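Side-chain contact in avirulence protein (Pseudomonas syringae, PDB 4B6X), which is the processed C-terminal domain of the type III secreted effector AvrRps4, distinct regions of which are required for activation of immunity, probably in the host plant: residues Q35-N40 with R65-D70. Numbering follows the deposited sequence.
Sequences QLMVNN and RHARAD
Val38 and Ala67 meet methyl to methyl at the centre of this contact, Val38 CG2 lying 3.8 Å from Ala67 CB. Their CA atoms are 6.0 Å apart, the nearest pair between 35-40 and 65-70, and a single methyl on one side suits so close an approach while the branched valine reaches across to it. Because CG2 lies beside the backbone N of Val38 and anti to its carbonyl carbon, it also comes within 3.8 Å of Ala67 C. Met37 adds a looser apolar touch at the margin: its flexible chain brings the terminal CE to 4.3 Å from Ala67 CB.

The pairing belongs to an antiparallel helical hairpin of helices 25-50 and 54-89, consistent with the coiled coil predicted for this part of the chain; the axes of 35-40 and 65-70 approach to 9.3 Å, with 150° between their N-to-C directions. Leu64 and Leu71 also touch Val38, and Leu41 touches Ala67, continuing the apolar seam along both helices.

Arg68 contributes its aliphatic part. Its side chain crosses that of Val38 at about a right angle, and CG packs 4.1 Å from both Val38 CG1 and CG2 at the exposed edge, where arginine suits.

No hydrogen bond joins the two segments; the side-chain bond here lies within 35-40. Gln35 NE2 donates to Asn39 OD1 at 3.0 Å, one turn on, approaching from above the carbonyl plane with a bent N-H...O angle of 145°.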
ATOM      1  N   GLN A  35       1.005  -2.915   1.807  1.00 17.89           N
ATOM      2  CA  GLN A  35       0.639  -2.317   3.090  1.00 18.83           C
ATOM      3  C   GLN A  35       1.830  -2.332   4.058  1.00 20.74           C
ATOM      4  O   GLN A  35       2.066  -1.347   4.735  1.00 20.68           O
ATOM      5  CB  GLN A  35      -0.549  -3.064   3.723  1.00 20.28           C
ATOM      6  CG  GLN A  35      -1.158  -2.395   4.998  1.00 22.38           C
ATOM      7  CD  GLN A  35      -1.796  -1.013   4.733  1.00 21.98           C
ATOM      8  OE1 GLN A  35      -2.902  -0.939   4.203  1.00 23.23           O
ATOM      9  NE2 GLN A  35      -1.095   0.086   5.122  1.00 21.73           N
ATOM     10  N   LEU A  36       2.560  -3.447   4.137  1.00 21.50           N
ATOM     11  CA  LEU A  36       3.809  -3.473   4.890  1.00 23.97           C
ATOM     12  C   LEU A  36       4.792  -2.355   4.446  1.00 22.59           C
ATOM     13  O   LEU A  36       5.333  -1.638   5.286  1.00 21.68           O
ATOM     14  CB  LEU A  36       4.472  -4.848   4.804  1.00 26.49           C
ATOM     15  CG  LEU A  36       5.742  -5.077   5.644  1.00 32.50           C
ATOM     16  CD1 LEU A  36       5.486  -4.924   7.191  1.00 34.66           C
ATOM     17  CD2 LEU A  36       6.341  -6.500   5.321  1.00 37.37           C
ATOM     18  N   MET A  37       5.010  -2.184   3.140  1.00 21.35           N
ATOM     19  CA  MET A  37       5.907  -1.139   2.693  1.00 20.97           C
ATOM     20  C   MET A  37       5.380   0.236   3.107  1.00 18.44           C
ATOM     21  O   MET A  37       6.151   1.106   3.595  1.00 19.30           O
ATOM     22  CB  MET A  37       6.136  -1.157   1.187  1.00 21.34           C
ATOM     23  CG  MET A  37       7.123  -2.217   0.655  1.00 29.21           C
ATOM     24  SD  MET A  37       7.776  -1.800  -1.057  1.00 39.80           S
ATOM     25  CE  MET A  37       6.519  -0.552  -1.553  1.00 19.57           C
ATOM     26  N   VAL A  38       4.085   0.448   2.954  1.00 16.07           N
ATOM     27  CA  VAL A  38       3.479   1.731   3.348  1.00 14.33           C
ATOM     28  C   VAL A  38       3.695   2.029   4.810  1.00 16.15           C
ATOM     29  O   VAL A  38       4.030   3.160   5.198  1.00 17.17           O
ATOM     30  CB  VAL A  38       1.973   1.779   3.033  1.00 13.86           C
ATOM     31  CG1 VAL A  38       1.248   2.828   3.915  1.00 12.15           C
ATOM     32  CG2 VAL A  38       1.752   2.017   1.509  1.00 11.95           C
ATOM     33  N   ASN A  39       3.534   1.008   5.636  1.00 17.48           N
ATOM     34  CA  ASN A  39       3.754   1.153   7.049  1.00 19.07           C
ATOM     35  C   ASN A  39       5.229   1.431   7.416  1.00 19.65           C
ATOM     36  O   ASN A  39       5.519   2.236   8.310  1.00 19.45           O
ATOM     37  CB  ASN A  39       3.274  -0.116   7.768  1.00 22.05           C
ATOM     38  CG  ASN A  39       1.757  -0.314   7.717  1.00 23.71           C
ATOM     39  OD1 ASN A  39       1.009   0.510   7.195  1.00 28.89           O
ATOM     40  ND2 ASN A  39       1.307  -1.438   8.241  1.00 25.00           N
ATOM     41  N   ASN A  40       6.170   0.732   6.781  1.00 19.83           N
ATOM     42  CA  ASN A  40       7.584   0.956   7.070  1.00 21.06           C
ATOM     43  C   ASN A  40       8.005   2.371   6.673  1.00 19.59           C
ATOM     44  O   ASN A  40       8.671   3.072   7.424  1.00 20.95           O
ATOM     45  CB  ASN A  40       8.458  -0.095   6.375  1.00 22.49           C
ATOM     46  CG  ASN A  40       8.316  -1.486   7.006  1.00 27.11           C
ATOM     47  OD1 ASN A  40       8.022  -1.610   8.189  1.00 28.30           O
ATOM     48  ND2 ASN A  40       8.490  -2.535   6.205  1.00 29.40           N
ATOM     49  N   ARG A  65       4.127   8.424  -0.861  1.00 14.51           N
ATOM     50  CA  ARG A  65       3.010   8.763  -1.685  1.00 14.47           C
ATOM     51  C   ARG A  65       2.898   7.840  -2.887  1.00 14.52           C
ATOM     52  O   ARG A  65       1.784   7.529  -3.297  1.00 14.42           O
ATOM     53  CB  ARG A  65       3.073  10.190  -2.148  1.00 16.00           C
ATOM     54  CG  ARG A  65       1.800  10.579  -2.870  1.00 18.76           C
ATOM     55  CD  ARG A  65       1.757  12.038  -3.170  1.00 24.24           C
ATOM     56  NE  ARG A  65       1.122  12.861  -2.133  1.00 26.95           N
ATOM     57  CZ  ARG A  65       1.651  13.940  -1.557  1.00 26.95           C
ATOM     58  NH1 ARG A  65       2.888  14.361  -1.852  1.00 27.44           N
ATOM     59  NH2 ARG A  65       0.923  14.613  -0.673  1.00 28.95           N
ATOM     60  N   HIS A  66       4.022   7.454  -3.478  1.00 12.88           N
ATOM     61  CA  HIS A  66       3.983   6.487  -4.578  1.00 14.11           C
ATOM     62  C   HIS A  66       3.284   5.209  -4.111  1.00 13.88           C
ATOM     63  O   HIS A  66       2.382   4.714  -4.754  1.00 15.15           O
ATOM     64  CB  HIS A  66       5.384   6.101  -5.031  1.00 14.40           C
ATOM     65  CG  HIS A  66       6.153   7.172  -5.732  1.00 12.95           C
ATOM     66  ND1 HIS A  66       5.630   7.916  -6.767  1.00 15.05           N
ATOM     67  CD2 HIS A  66       7.462   7.506  -5.659  1.00 14.39           C
ATOM     68  CE1 HIS A  66       6.572   8.698  -7.269  1.00 16.87           C
ATOM     69  NE2 HIS A  66       7.690   8.487  -6.599  1.00 16.34           N
ATOM     70  N   ALA A  67       3.700   4.714  -2.956  1.00 13.53           N
ATOM     71  CA  ALA A  67       3.210   3.461  -2.407  1.00 13.28           C
ATOM     72  C   ALA A  67       1.727   3.501  -1.986  1.00 13.53           C
ATOM     73  O   ALA A  67       0.980   2.522  -2.197  1.00 13.86           O
ATOM     74  CB  ALA A  67       4.135   2.996  -1.233  1.00 12.02           C
ATOM     75  N   ARG A  68       1.296   4.614  -1.390  1.00 13.58           N
ATOM     76  CA  ARG A  68      -0.087   4.779  -1.002  1.00 14.02           C
ATOM     77  C   ARG A  68      -1.018   4.840  -2.243  1.00 14.86           C
ATOM     78  O   ARG A  68      -2.127   4.298  -2.196  1.00 15.34           O
ATOM     79  CB  ARG A  68      -0.267   6.002  -0.111  1.00 14.58           C
ATOM     80  CG  ARG A  68       0.355   5.842   1.275  1.00 15.33           C
ATOM     81  CD  ARG A  68       0.176   7.096   2.118  1.00 15.54           C
ATOM     82  NE  ARG A  68      -1.241   7.315   2.357  1.00 16.35           N
ATOM     83  CZ  ARG A  68      -1.883   8.469   2.269  1.00 17.85           C
ATOM     84  NH1 ARG A  68      -1.264   9.592   1.936  1.00 18.64           N
ATOM     85  NH2 ARG A  68      -3.190   8.485   2.483  1.00 21.57           N
ATOM     86  N   ALA A  69      -0.589   5.499  -3.313  1.00 13.26           N
ATOM     87  CA  ALA A  69      -1.368   5.542  -4.543  1.00 14.63           C
ATOM     88  C   ALA A  69      -1.473   4.152  -5.188  1.00 14.47           C
ATOM     89  O   ALA A  69      -2.550   3.741  -5.626  1.00 15.19           O
ATOM     90  CB  ALA A  69      -0.763   6.553  -5.530  1.00 14.18           C
ATOM     91  N   ASP A  70      -0.345   3.442  -5.240  1.00 14.20           N
ATOM     92  CA  ASP A  70      -0.294   2.118  -5.785  1.00 14.20           C
ATOM     93  C   ASP A  70      -1.154   1.151  -4.968  1.00 14.47           C
ATOM     94  O   ASP A  70      -1.850   0.317  -5.520  1.00 14.26           O
ATOM     95  CB  ASP A  70       1.151   1.620  -5.841  1.00 14.53           C
ATOM     96  CG  ASP A  70       1.998   2.343  -6.889  1.00 16.80           C
ATOM     97  OD1 ASP A  70       1.432   2.969  -7.836  1.00 19.76           O
ATOM     98  OD2 ASP A  70       3.247   2.261  -6.782  1.00 17.07           O
TER